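Local atomic coordinates of AP-4 complex accessory subunit Tepsin (Equus caballus, PDB entry 5WF2), a protein that probably associates with the adaptor-like complex AP-4 and may thereby take part in vesicular protein traffic at the trans-Golgi network. Residues S38-S43 / V77-L82; A61-L66 / G83-L88. All blocks are in the same frame, centred on the assembly; numbering follows the deposited sequence. Where two conformers were deposited one is given.

Contact 1 of 2, residues S38-S43 / V77-L82; sequences SRAFLS and VQMRAL
Ala40 and Met79 bring the two backbones together, their CA atoms 5.3 Å apart, where the irregular loop 38-43 of tepsin's all-helical VHS/ENTH-like domain bends against a turn of helix 75-89. The loop offers carbonyl groups to the helix and hands the chain on to helix 44-56, whose N-cap is Ser43. Arg80 carries the polar half of the contact. Its NH1 donates to Arg39 O at 2.9 Å in a nearly straight bond (164°), the acceptor lying in the guanidinium plane while the donor is tilted from the plane of the carbonyl. CG and CD pass close by the same oxygen, and the bend at chi3 (64°) beyond them turns the guanidinium back so that NH1 meets it. Water 1 accepts from NH1 at 3.0 Å and donates to Phe41 O at 2.8 Å, tying in a second loop carbonyl. Leu42 lays CD2 over one guanidinium face, 3.5 Å from NH2. Met79 makes the apolar half: its CB rests 3.8 Å from Ala40 CB, and its chain, bent at chi2 and chi3, brings CE to 4.0 Å from Phe41 CE1. Beyond the two segments, Arg80 NE donates to Val34 O and NH2 forms a salt bridge with Glu46. A methionine in place of Arg80 would probably leave Arg39 O and Val34 O without their donor and Glu46 without its counter-charge. One buried guanidinium thus serves several acceptors, its charge probably balanced by Glu46, and links the interhelical loop to helices 25-35, 44-56 and 75-89.

Contact 2 of 2, residues A61-L66 / G83-L88; sequences AVLELL and GAVASL
Leu63, Leu66, Ala84, Val85 and Leu88 make a wholly apolar contact between two nearly antiparallel helix segments, 61-66 and 83-88, whose axes approach to 10.4 Å at an angle of 153°. The backbones are nearest at Leu63 and Val85, with CA atoms 7.0 Å apart, and the contact is made by side chains alone. Leucine against alanine gives the tightest touch: Leu66 sets both methyls against Ala84, CD2 at 3.8 Å and CD1 at 3.9 Å from Ala84 CB. Among branched side chains, Val85 CG2 lies 4.1 Å from Leu66 CD1, the two residues running antiparallel past one another. The contacts of Leu63 hold for one of its two alternative positions and are less certain. In that position chi1 of -163° and chi2 of 57° together put CD1 against the partner helix, 4.1 Å from Val85 CG2 and 4.3 Å from Leu88 CD2, with Leu63 coming in crosswise to Val85. Neighbouring helices close the surroundings: Phe50 of helix 44-56 packs on Leu66 and Ala84, while Ile99, Leu102 and Thr103 of helix 96-111 pack on Leu63. The contact lies near the centre of the domain, and all five residues that touch are buried: this is helix-to-helix packing in the core of tepsin's all-helical VHS/ENTH-like domain. Methyl-to-methyl packing at about 4 Å, with the polar backbone groups bonded along each helix, implies that shape and exclusion of water hold this part of the core together.

In the fold
From the N terminus, helix 25-35 leads into loop 38-43, the first half of contact 1. The chain then runs through helices 44-56 and 59-68, the latter carrying 61-66 of contact 2, before helix 75-89 supplies both partners in turn. Residues 77-82 close a loop of 33 intervening residues; 83-88 close a shorter one of 16. The segments alternate along the chain, so the two closures cross. Helix 75-89 is thus their common element, tied near its start to the loop after the first helix and further on to helix 59-68. The contacts also touch directly, through Leu42 with Gly83 and Ala84 and through Leu66 with Ala81, joining the partly buried edge to the domain's core.

Contact 1 of 2, residues S38-S43 / V77-L82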
loop_
_atom_site.group_PDB
_atom_site.type_symbol
_atom_site.label_atom_id
_atom_site.label_comp_id
_atom_site.label_asym_id
_atom_site.label_seq_id
_atom_site.Cartn_x
_atom_site.Cartn_y
_atom_site.Cartn_z
ATOM N N SER A 38 -1.840 10.232 -12.624
ATOM C CA SER A 38 -2.376 11.518 -12.213
ATOM C C SER A 38 -3.659 11.405 -11.405
ATOM O O SER A 38 -4.079 12.398 -10.800
ATOM C CB SER A 38 -2.639 12.372 -13.453
ATOM O OG SER A 38 -3.286 11.583 -14.435
ATOM N N ARG A 39 -4.297 10.241 -11.395
ATOM C CA ARG A 39 -5.510 10.019 -10.616
ATOM C C ARG A 39 -5.155 9.405 -9.261
ATOM O O ARG A 39 -4.240 8.581 -9.164
ATOM C CB ARG A 39 -6.454 9.105 -11.403
ATOM C CG ARG A 39 -7.813 8.851 -10.767
ATOM C CD ARG A 39 -8.896 8.412 -11.792
ATOM N NE ARG A 39 -9.388 9.521 -12.611
ATOM C CZ ARG A 39 -10.415 9.444 -13.458
ATOM N NH1 ARG A 39 -11.087 8.314 -13.609
ATOM N NH2 ARG A 39 -10.775 10.512 -14.160
ATOM N N ALA A 40 -5.862 9.842 -8.211
ATOM C CA ALA A 40 -5.594 9.380 -6.850
ATOM C C ALA A 40 -6.174 8.006 -6.548
ATOM O O ALA A 40 -5.838 7.426 -5.501
ATOM C CB ALA A 40 -6.172 10.354 -5.836
ATOM N N PHE A 41 -7.024 7.484 -7.423
ATOM C CA PHE A 41 -7.648 6.176 -7.283
ATOM C C PHE A 41 -7.178 5.252 -8.400
ATOM O O PHE A 41 -7.218 5.627 -9.576
ATOM C CB PHE A 41 -9.173 6.311 -7.315
ATOM C CG PHE A 41 -9.684 7.345 -6.384
ATOM C CD1 PHE A 41 -9.572 7.172 -5.009
ATOM C CD2 PHE A 41 -10.226 8.534 -6.871
ATOM C CE1 PHE A 41 -10.018 8.138 -4.135
ATOM C CE2 PHE A 41 -10.673 9.518 -6.004
ATOM C CZ PHE A 41 -10.569 9.319 -4.633
ATOM N N LEU A 42 -6.760 4.039 -8.035
ATOM C CA LEU A 42 -6.465 3.013 -9.018
ATOM C C LEU A 42 -7.737 2.660 -9.795
ATOM O O LEU A 42 -8.846 2.697 -9.263
ATOM C CB LEU A 42 -5.904 1.757 -8.342
ATOM C CG LEU A 42 -4.748 1.848 -7.328
ATOM C CD1 LEU A 42 -4.304 0.438 -6.960
ATOM C CD2 LEU A 42 -3.592 2.646 -7.864
ATOM N N SER A 43 -7.577 2.360 -11.079
ATOM C CA SER A 43 -8.681 1.784 -11.826
ATOM C C SER A 43 -8.865 0.320 -11.457
ATOM O O SER A 43 -7.982 -0.328 -10.900
ATOM C CB SER A 43 -8.438 1.894 -13.329
ATOM O OG SER A 43 -7.420 0.988 -13.733
ATOM N N VAL A 77 0.887 10.261 -5.063
ATOM C CA VAL A 77 1.590 8.997 -4.903
ATOM C C VAL A 77 1.170 8.329 -3.595
ATOM O O VAL A 77 0.970 7.110 -3.551
ATOM C CB VAL A 77 3.111 9.208 -4.978
ATOM C CG1 VAL A 77 3.859 8.003 -4.452
ATOM C CG2 VAL A 77 3.549 9.496 -6.433
ATOM N N GLN A 78 1.003 9.114 -2.525
ATOM C CA GLN A 78 0.537 8.549 -1.258
ATOM C C GLN A 78 -0.834 7.923 -1.419
ATOM O O GLN A 78 -1.092 6.833 -0.892
ATOM C CB GLN A 78 0.485 9.615 -0.178
ATOM C CG GLN A 78 1.837 10.067 0.363
ATOM C CD GLN A 78 1.670 11.066 1.485
ATOM O OE1 GLN A 78 0.899 12.020 1.369
ATOM N NE2 GLN A 78 2.368 10.842 2.591
ATOM N N MET A 79 -1.746 8.604 -2.127
ATOM C CA MET A 79 -3.094 8.086 -2.318
ATOM C C MET A 79 -3.077 6.770 -3.088
ATOM O O MET A 79 -3.739 5.805 -2.694
ATOM C CB MET A 79 -3.972 9.129 -3.034
ATOM C CG MET A 79 -4.361 10.300 -2.131
ATOM S SD MET A 79 -5.570 9.872 -0.868
ATOM C CE MET A 79 -7.026 9.531 -1.845
ATOM N N ARG A 80 -2.291 6.697 -4.159
ATOM C CA ARG A 80 -2.235 5.471 -4.951
ATOM C C ARG A 80 -1.571 4.348 -4.174
ATOM O O ARG A 80 -1.992 3.189 -4.276
ATOM C CB ARG A 80 -1.511 5.724 -6.285
ATOM C CG ARG A 80 -2.269 6.719 -7.203
ATOM C CD ARG A 80 -1.569 6.906 -8.540
ATOM N NE ARG A 80 -1.538 5.677 -9.317
ATOM C CZ ARG A 80 -2.494 5.280 -10.136
ATOM N NH1 ARG A 80 -3.553 6.028 -10.307
ATOM N NH2 ARG A 80 -2.380 4.127 -10.799
ATOM N N ALA A 81 -0.530 4.664 -3.410
ATOM C CA ALA A 81 0.121 3.656 -2.575
ATOM C C ALA A 81 -0.847 3.115 -1.535
ATOM O O ALA A 81 -0.904 1.901 -1.337
ATOM C CB ALA A 81 1.372 4.240 -1.913
ATOM N N LEU A 82 -1.619 3.994 -0.869
ATOM C CA LEU A 82 -2.686 3.537 0.039
ATOM C C LEU A 82 -3.716 2.672 -0.675
ATOM O O LEU A 82 -4.223 1.692 -0.104
ATOM C CB LEU A 82 -3.395 4.713 0.713
ATOM C CG LEU A 82 -2.581 5.504 1.752
ATOM C CD1 LEU A 82 -3.314 6.764 2.190
ATOM C CD2 LEU A 82 -2.225 4.684 2.977
HETATM O O HOH W 1 -5.959 5.321 -12.007
#

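Contact 2 of 2, residues A61-L66 / G83-L88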
loop_
_atom_site.group_PDB
_atom_site.type_symbol
_atom_site.label_atom_id
_atom_site.label_comp_id
_atom_site.label_asym_id
_atom_site.label_seq_id
_atom_site.Cartn_x
_atom_site.Cartn_y
_atom_site.Cartn_z
ATOM N N ALA A 61 7.615 -7.921 0.602
ATOM C CA ALA A 61 8.532 -6.915 0.097
ATOM C C ALA A 61 7.788 -5.818 -0.654
ATOM O O ALA A 61 8.128 -4.644 -0.533
ATOM C CB ALA A 61 9.579 -7.574 -0.809
ATOM N N VAL A 62 6.775 -6.181 -1.435
ATOM C CA VAL A 62 5.914 -5.175 -2.082
ATOM C C VAL A 62 5.321 -4.213 -1.051
ATOM O O VAL A 62 5.309 -2.983 -1.237
ATOM C CB VAL A 62 4.798 -5.866 -2.882
ATOM C CG1 VAL A 62 3.780 -4.816 -3.352
ATOM C CG2 VAL A 62 5.358 -6.619 -4.085
ATOM N N LEU A 63 4.776 -4.767 0.030
ATOM C CA LEU A 63 4.189 -3.940 1.071
ATOM C C LEU A 63 5.246 -3.050 1.728
ATOM O O LEU A 63 4.992 -1.872 1.996
ATOM C CB LEU A 63 3.480 -4.833 2.098
ATOM C CG LEU A 63 2.452 -4.217 3.060
ATOM C CD1 LEU A 63 1.363 -3.538 2.276
ATOM C CD2 LEU A 63 1.825 -5.269 3.983
ATOM N N GLU A 64 6.428 -3.584 2.018
ATOM C CA GLU A 64 7.437 -2.709 2.583
ATOM C C GLU A 64 7.801 -1.585 1.614
ATOM O O GLU A 64 8.066 -0.455 2.048
ATOM C CB GLU A 64 8.662 -3.516 3.012
ATOM C CG GLU A 64 8.424 -4.434 4.211
ATOM C CD GLU A 64 8.353 -3.707 5.540
ATOM O OE1 GLU A 64 8.829 -2.553 5.629
ATOM O OE2 GLU A 64 7.834 -4.320 6.495
ATOM N N LEU A 65 7.777 -1.843 0.305
ATOM C CA LEU A 65 8.097 -0.794 -0.658
ATOM C C LEU A 65 6.954 0.197 -0.803
ATOM O O LEU A 65 7.182 1.413 -0.949
ATOM C CB LEU A 65 8.474 -1.421 -2.004
ATOM C CG LEU A 65 9.820 -2.160 -1.925
ATOM C CD1 LEU A 65 10.028 -3.121 -3.059
ATOM C CD2 LEU A 65 10.890 -1.192 -1.901
ATOM N N LEU A 66 5.720 -0.275 -0.681
ATOM C CA LEU A 66 4.600 0.652 -0.647
ATOM C C LEU A 66 4.705 1.558 0.553
ATOM O O LEU A 66 4.457 2.753 0.454
ATOM C CB LEU A 66 3.272 -0.109 -0.621
ATOM C CG LEU A 66 2.843 -0.743 -1.946
ATOM C CD1 LEU A 66 1.740 -1.757 -1.674
ATOM C CD2 LEU A 66 2.403 0.325 -2.928
ATOM N N GLY A 83 -4.118 3.067 -1.880
ATOM C CA GLY A 83 -5.009 2.222 -2.658
ATOM C C GLY A 83 -4.458 0.834 -2.860
ATOM O O GLY A 83 -5.196 -0.153 -2.786
ATOM N N ALA A 84 -3.166 0.740 -3.160
ATOM C CA ALA A 84 -2.544 -0.551 -3.399
ATOM C C ALA A 84 -2.520 -1.376 -2.118
ATOM O O ALA A 84 -2.747 -2.582 -2.167
ATOM C CB ALA A 84 -1.138 -0.379 -3.949
ATOM N N VAL A 85 -2.238 -0.729 -0.979
ATOM C CA VAL A 85 -2.315 -1.381 0.335
ATOM C C VAL A 85 -3.716 -1.925 0.578
ATOM O O VAL A 85 -3.885 -3.075 0.970
ATOM C CB VAL A 85 -1.900 -0.402 1.454
ATOM C CG1 VAL A 85 -2.198 -1.012 2.852
ATOM C CG2 VAL A 85 -0.444 -0.005 1.356
ATOM N N ALA A 86 -4.748 -1.113 0.328
ATOM C CA ALA A 86 -6.127 -1.565 0.506
ATOM C C ALA A 86 -6.438 -2.754 -0.386
ATOM O O ALA A 86 -7.046 -3.730 0.063
ATOM C CB ALA A 86 -7.093 -0.413 0.241
ATOM N N SER A 87 -6.044 -2.688 -1.667
ATOM C CA SER A 87 -6.301 -3.794 -2.590
ATOM C C SER A 87 -5.661 -5.069 -2.104
ATOM O O SER A 87 -6.312 -6.118 -2.068
ATOM C CB SER A 87 -5.820 -3.445 -3.999
ATOM O OG SER A 87 -6.652 -2.431 -4.567
ATOM N N LEU A 88 -4.369 -5.024 -1.763
ATOM C CA LEU A 88 -3.709 -6.207 -1.238
ATOM C C LEU A 88 -4.364 -6.683 0.054
ATOM O O LEU A 88 -4.494 -7.887 0.277
ATOM C CB LEU A 88 -2.232 -5.903 -1.016
ATOM C CG LEU A 88 -1.296 -7.012 -0.614
ATOM C CD1 LEU A 88 -1.383 -8.189 -1.574
ATOM C CD2 LEU A 88 0.090 -6.404 -0.664
#